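Local coordinates for formyltransferase PseJ (Anoxybacillus kamchatkensis G10, PDB 6EDK), which belongs to the formyl transferase family, has a mixed alpha/beta fold, and binds N-{4-[{[(6S)-2-amino-4-oxo-3,4,5,6,7,8-hexahydropteridin-6-yl]methyl}(formyl)amino]benzoyl}-L-glutamic acid, at residues V119-I124 and K160-Y165; V135-T140 and T155-K160. One frame throughout, in Å; residues are numbered along the deposited sequence.

Contact 1 of 2, residues V119-I124 and K160-Y165; sequences VTIHYI and KLFMEY. With 1YA (N-{4-[{[(6S)-2-amino-4-oxo-3,4,5,6,7,8-hexahydropteridin-6-yl]methyl}(formyl)amino]benzoyl}-L-glutamic acid), chain D.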
# COMPACT_ATOMS: atom_id res chain seq x y z
N VAL A 119 0.42 8.55 1.80
CA VAL A 119 0.67 7.26 1.16
C VAL A 119 2.12 6.84 1.40
O VAL A 119 3.02 7.66 1.55
CB VAL A 119 0.34 7.32 -0.37
CG1 VAL A 119 -1.14 7.74 -0.69
CG2 VAL A 119 1.34 8.25 -1.08
N THR A 120 2.38 5.51 1.34
CA THR A 120 3.67 5.01 1.77
C THR A 120 4.03 3.76 0.96
O THR A 120 3.18 2.90 0.77
CB THR A 120 3.66 4.59 3.25
OG1 THR A 120 3.40 5.72 4.08
CG2 THR A 120 5.00 4.00 3.63
N ILE A 121 5.25 3.70 0.47
CA ILE A 121 5.83 2.49 -0.12
C ILE A 121 6.82 1.94 0.90
O ILE A 121 7.64 2.71 1.41
CB ILE A 121 6.54 2.83 -1.43
CG1 ILE A 121 5.55 3.43 -2.42
CG2 ILE A 121 7.20 1.54 -2.05
CD1 ILE A 121 6.20 3.97 -3.65
N HIS A 122 6.66 0.68 1.26
CA HIS A 122 7.47 0.12 2.33
C HIS A 122 7.88 -1.32 1.92
O HIS A 122 7.23 -1.96 1.09
CB HIS A 122 6.73 0.10 3.66
CG HIS A 122 5.49 -0.72 3.70
ND1 HIS A 122 5.47 -2.02 4.15
CD2 HIS A 122 4.21 -0.44 3.34
CE1 HIS A 122 4.23 -2.48 4.08
NE2 HIS A 122 3.46 -1.53 3.62
N TYR A 123 8.96 -1.80 2.53
CA TYR A 123 9.31 -3.22 2.40
C TYR A 123 8.33 -4.06 3.18
O TYR A 123 7.89 -3.68 4.26
CB TYR A 123 10.74 -3.46 2.91
CG TYR A 123 11.78 -2.98 1.97
CD1 TYR A 123 11.99 -3.62 0.75
CD2 TYR A 123 12.63 -1.93 2.27
CE1 TYR A 123 12.94 -3.18 -0.10
CE2 TYR A 123 13.58 -1.50 1.40
CZ TYR A 123 13.76 -2.16 0.22
OH TYR A 123 14.73 -1.74 -0.68
N ILE A 124 8.02 -5.24 2.65
CA ILE A 124 7.13 -6.17 3.32
C ILE A 124 7.93 -6.96 4.34
O ILE A 124 8.94 -7.59 4.01
CB ILE A 124 6.48 -7.13 2.31
CG1 ILE A 124 5.56 -6.35 1.37
CG2 ILE A 124 5.73 -8.24 3.03
CD1 ILE A 124 5.25 -7.10 0.11
N LYS A 160 1.48 7.68 -8.60
CA LYS A 160 2.52 8.63 -9.01
C LYS A 160 3.82 8.41 -8.27
O LYS A 160 4.89 8.48 -8.87
CB LYS A 160 1.97 10.04 -8.77
CG LYS A 160 2.84 11.15 -9.27
CD LYS A 160 2.26 12.56 -9.02
CE LYS A 160 3.26 13.59 -9.54
NZ LYS A 160 3.08 14.93 -8.91
N LEU A 161 3.77 8.28 -6.95
CA LEU A 161 4.98 8.16 -6.15
C LEU A 161 5.76 6.90 -6.54
O LEU A 161 6.99 6.90 -6.63
CB LEU A 161 4.58 8.06 -4.66
CG LEU A 161 5.67 8.00 -3.61
CD1 LEU A 161 6.49 9.28 -3.55
CD2 LEU A 161 5.10 7.71 -2.21
N PHE A 162 5.01 5.84 -6.84
CA PHE A 162 5.66 4.58 -7.25
C PHE A 162 6.42 4.79 -8.57
O PHE A 162 7.61 4.43 -8.70
CB PHE A 162 4.62 3.51 -7.44
CG PHE A 162 5.23 2.25 -8.02
CD1 PHE A 162 6.02 1.48 -7.26
CD2 PHE A 162 5.10 2.01 -9.37
CE1 PHE A 162 6.66 0.36 -7.83
CE2 PHE A 162 5.76 0.90 -9.95
CZ PHE A 162 6.52 0.14 -9.15
N MET A 163 5.73 5.35 -9.55
CA MET A 163 6.38 5.53 -10.88
C MET A 163 7.50 6.52 -10.78
O MET A 163 8.51 6.39 -11.51
CB MET A 163 5.36 5.98 -11.92
CG MET A 163 4.32 4.92 -12.29
SD MET A 163 3.17 5.17 -13.68
CE MET A 163 2.09 6.43 -12.97
N GLU A 164 7.36 7.55 -9.92
CA GLU A 164 8.45 8.50 -9.75
C GLU A 164 9.69 7.83 -9.21
O GLU A 164 10.81 8.18 -9.64
CB GLU A 164 8.04 9.65 -8.84
CG GLU A 164 9.13 10.64 -8.52
CD GLU A 164 8.60 11.79 -7.67
OE1 GLU A 164 7.34 11.85 -7.47
OE2 GLU A 164 9.41 12.63 -7.27
N TYR A 165 9.54 6.88 -8.31
CA TYR A 165 10.73 6.33 -7.62
C TYR A 165 11.13 4.93 -8.11
O TYR A 165 12.22 4.47 -7.78
CB TYR A 165 10.52 6.29 -6.10
CG TYR A 165 10.70 7.64 -5.45
CD1 TYR A 165 11.94 8.09 -5.07
CD2 TYR A 165 9.63 8.49 -5.27
CE1 TYR A 165 12.12 9.32 -4.51
CE2 TYR A 165 9.81 9.78 -4.65
CZ TYR A 165 11.08 10.16 -4.28
OH TYR A 165 11.33 11.40 -3.70
N1 1YA D . 1.66 -9.39 4.07
C2 1YA D . 2.75 -9.14 5.04
NA2 1YA D . 3.41 -10.25 5.70
N3 1YA D . 3.26 -7.76 5.36
C4 1YA D . 2.63 -6.57 4.76
O4 1YA D . 3.08 -5.48 5.08
C4A 1YA D . 1.53 -6.83 3.80
N5 1YA D . 0.96 -5.75 3.15
C6 1YA D . -0.44 -6.05 2.56
C7 1YA D . -0.56 -7.23 1.88
N8 1YA D . 0.07 -8.50 2.55
C8A 1YA D . 1.06 -8.25 3.42
C9 1YA D . -1.39 -6.00 3.79
N10 1YA D . -2.81 -6.13 3.42
C11 1YA D . -5.30 -8.53 5.86
C12 1YA D . -5.17 -8.86 4.53
C13 1YA D . -4.34 -8.09 3.72
C14 1YA D . -3.68 -7.00 4.26
C15 1YA D . -3.83 -6.67 5.59
C16 1YA D . -4.65 -7.44 6.40
C17 1YA D . -6.23 -9.35 6.80
N 1YA D . -7.12 -8.52 7.64
CA 1YA D . -8.10 -9.07 8.61
CB 1YA D . -7.36 -9.74 9.79
CG 1YA D . -5.91 -9.25 9.95
CD 1YA D . -5.31 -9.60 11.32
OE1 1YA D . -4.22 -9.10 11.69
OE2 1YA D . -5.92 -10.40 12.08
CT 1YA D . -9.03 -7.92 9.09
O2 1YA D . -8.86 -6.72 8.71
O1 1YA D . -9.98 -8.17 9.87
C18 1YA D . -3.42 -5.40 2.32
O5 1YA D . -2.77 -4.68 1.64
O 1YA D . -6.22 -10.53 6.80

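Contact 2 of 2, residues V135-T140 and T155-K160; sequences VQREVT and TQTIEK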
# COMPACT_ATOMS: atom_id res chain seq x y z
N VAL A 135 9.67 5.39 0.77
CA VAL A 135 9.29 6.78 0.55
C VAL A 135 7.85 6.97 0.97
O VAL A 135 7.05 6.05 0.89
CB VAL A 135 9.39 7.23 -0.91
CG1 VAL A 135 10.85 7.30 -1.30
CG2 VAL A 135 8.65 6.27 -1.86
N GLN A 136 7.51 8.19 1.39
CA GLN A 136 6.13 8.49 1.72
C GLN A 136 5.82 9.89 1.22
O GLN A 136 6.73 10.65 0.85
CB GLN A 136 5.87 8.51 3.26
CG GLN A 136 6.71 7.72 4.10
CD GLN A 136 6.34 7.87 5.57
OE1 GLN A 136 7.01 8.57 6.36
NE2 GLN A 136 5.24 7.28 5.91
N ARG A 137 4.51 10.22 1.23
CA ARG A 137 4.09 11.58 0.87
C ARG A 137 2.86 11.97 1.62
O ARG A 137 1.91 11.21 1.70
CB ARG A 137 3.85 11.69 -0.64
CG ARG A 137 3.45 13.07 -1.07
CD ARG A 137 3.61 13.20 -2.55
NE ARG A 137 5.05 13.03 -2.84
CZ ARG A 137 5.56 12.93 -4.07
NH1 ARG A 137 4.77 13.01 -5.16
NH2 ARG A 137 6.84 12.79 -4.23
N GLU A 138 2.84 13.20 2.12
CA GLU A 138 1.59 13.64 2.77
C GLU A 138 0.59 14.08 1.70
O GLU A 138 0.96 14.52 0.62
CB GLU A 138 1.87 14.83 3.74
CG GLU A 138 0.64 15.27 4.47
CD GLU A 138 0.84 16.53 5.35
OE1 GLU A 138 1.72 17.31 5.03
OE2 GLU A 138 0.06 16.71 6.30
N VAL A 139 -0.69 13.88 1.97
CA VAL A 139 -1.77 14.26 1.07
C VAL A 139 -2.78 15.02 1.92
O VAL A 139 -3.41 14.42 2.79
CB VAL A 139 -2.43 13.03 0.41
CG1 VAL A 139 -3.62 13.42 -0.41
CG2 VAL A 139 -1.41 12.26 -0.46
N THR A 140 -2.95 16.27 1.61
CA THR A 140 -3.91 17.10 2.31
C THR A 140 -5.30 16.97 1.69
O THR A 140 -5.52 16.42 0.62
CB THR A 140 -3.47 18.57 2.30
OG1 THR A 140 -3.15 18.93 0.94
CG2 THR A 140 -2.26 18.75 3.23
N THR A 155 -5.09 7.32 -4.14
CA THR A 155 -4.77 6.31 -5.18
C THR A 155 -3.88 6.92 -6.28
O THR A 155 -2.86 6.34 -6.67
CB THR A 155 -6.08 5.77 -5.77
OG1 THR A 155 -6.69 4.96 -4.75
CG2 THR A 155 -5.80 4.95 -6.98
N GLN A 156 -4.25 8.10 -6.76
CA GLN A 156 -3.42 8.76 -7.76
C GLN A 156 -2.06 9.12 -7.23
O GLN A 156 -1.04 9.02 -7.93
CB GLN A 156 -4.13 10.05 -8.26
CG GLN A 156 -5.39 9.79 -9.07
CD GLN A 156 -5.17 8.79 -10.25
OE1 GLN A 156 -4.33 9.00 -11.10
NE2 GLN A 156 -5.96 7.70 -10.27
N THR A 157 -1.99 9.59 -5.98
CA THR A 157 -0.72 9.96 -5.40
C THR A 157 0.23 8.77 -5.19
O THR A 157 1.42 8.86 -5.48
CB THR A 157 -0.94 10.68 -4.07
OG1 THR A 157 -1.84 11.81 -4.24
CG2 THR A 157 0.33 11.17 -3.47
N ILE A 158 -0.27 7.65 -4.70
CA ILE A 158 0.69 6.54 -4.47
C ILE A 158 1.17 5.94 -5.83
O ILE A 158 2.31 5.52 -5.95
CB ILE A 158 0.10 5.44 -3.59
CG1 ILE A 158 1.23 4.52 -3.06
CG2 ILE A 158 -1.05 4.66 -4.27
CD1 ILE A 158 0.84 3.72 -1.85
N GLU A 159 0.30 5.89 -6.85
CA GLU A 159 0.69 5.42 -8.20
C GLU A 159 1.69 6.36 -8.78
O GLU A 159 2.70 5.94 -9.31
CB GLU A 159 -0.54 5.26 -9.05
CG GLU A 159 -1.54 4.22 -8.47
CD GLU A 159 -2.87 4.11 -9.16
OE1 GLU A 159 -3.13 4.84 -10.15
OE2 GLU A 159 -3.72 3.27 -8.73
N LYS A 160 1.48 7.68 -8.60
CA LYS A 160 2.52 8.63 -9.01
C LYS A 160 3.82 8.41 -8.27
O LYS A 160 4.89 8.48 -8.87
CB LYS A 160 1.97 10.04 -8.77
CG LYS A 160 2.84 11.15 -9.27
CD LYS A 160 2.26 12.56 -9.02
CE LYS A 160 3.26 13.59 -9.54
NZ LYS A 160 3.08 14.93 -8.91

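Contact 1 of 2, residues V119-I124 and K160-Y165
I121 points its CD1 methyl into helix 147-169, where it lands on the backbone of F162, 3.7 Å from CA, and lies 4.1 Å from F162 CB. The same I121 CD1 methyl is 4.1 Å from L161 CG, so one strand residue meets two consecutive helix residues. The I121 chain is extended, chi2 172°, which carries CD1 far enough from the strand to do this. CD1 meets the F162 ring at its edge, near the ring plane; the F162 side chain also touches L38 and F41 of helix 36-43, and its ring meets that of W166. Two residues earlier on the same strand face, V119 and L161 run past each other in opposite directions, with V119 CG2 4.0 Å from L161 CD2. The contact is wholly apolar, buried and without hydrogen bonds between the segments.

Alternate residues face the other way. T120 turns its side chain away from the helix, and its OG1 is hydrogen-bonded to S96, L98 and Q136. H122 and I124 belong to the pocket of 1YA: H122 CE1 lies 3.4 Å from O4 of 1YA, which sits at the edge of the imidazole in its plane, and I124 CG2 is 3.4 Å from 1YA N3. The H122 ring is held at both nitrogens, ND1 giving a 2.9 Å hydrogen bond to Y123 O from above the carbonyl plane while NE2 is hydrogen-bonded to N92 ND2. Strand 119-123 and helix 160-165, with 51° between their N-to-C directions, form the helix-on-sheet layer of an alpha/beta formyl transferase fold, with the ligand pocket beyond the strand.

Contact 2 of 2, residues V135-T140 and T155-K160
A helix laid over the outermost strand of a mixed sheet is the element here: helix 147-169 meets strand 133-138 where that strand runs out into loop. T157 is the helix residue that carries the contact. Its CG2 methyl meets V139 CG2 tip to tip at 3.6 Å, and V139 CG2 also lies 3.8 Å from T157 OG1. With CG2 anti to the backbone N and OG1 beside it (chi1 -54°), T157 presents its methyl to the strand while the hydroxyl is hydrogen-bonded to R153 O, one turn back in the helix.

The aliphatic part of R137 passes obliquely by the same methyl, R137 CD being 4.0 Å from T157 CG2. Its chain then bends at chi3 (-63°), bringing the guanidinium group toward the later turns of the helix. There R137 NH1 comes 4.5 Å from K160 NZ, two like charges near each other, whereas NH2 has a long, weak ion pair with E164 OE1.

Around this partly exposed patch, V139 also rests on R153 and L154 of the helix, and T157 touches V119. Backbone hydrogen bonding of R137 with V119 joins the edge strand to its inner neighbour 118-123, and that of V139 with K117 continues the pairing just past the strand ends.

Contacts 1 and 2 are two places where helix 147-169 packs on the same sheet, their centres about 8 Å apart, and K160 belongs to both helix segments. The strands they use are antiparallel neighbours, joined by backbone pairing: V119 O to R137 N and I121 N to V135 O, each at 3.0 Å and probably hydrogen bonds. L161 of the buried contact 1 also brings CD1 to within 3.6 Å of R137 NH2, packing against the arginine of the more open contact 2. The 1YA pocket lies on the other side of strand 118-123 from the helix, where H122 and I124 touch the ligand, while contact 2 extends the helix-sheet interface to the outermost strand.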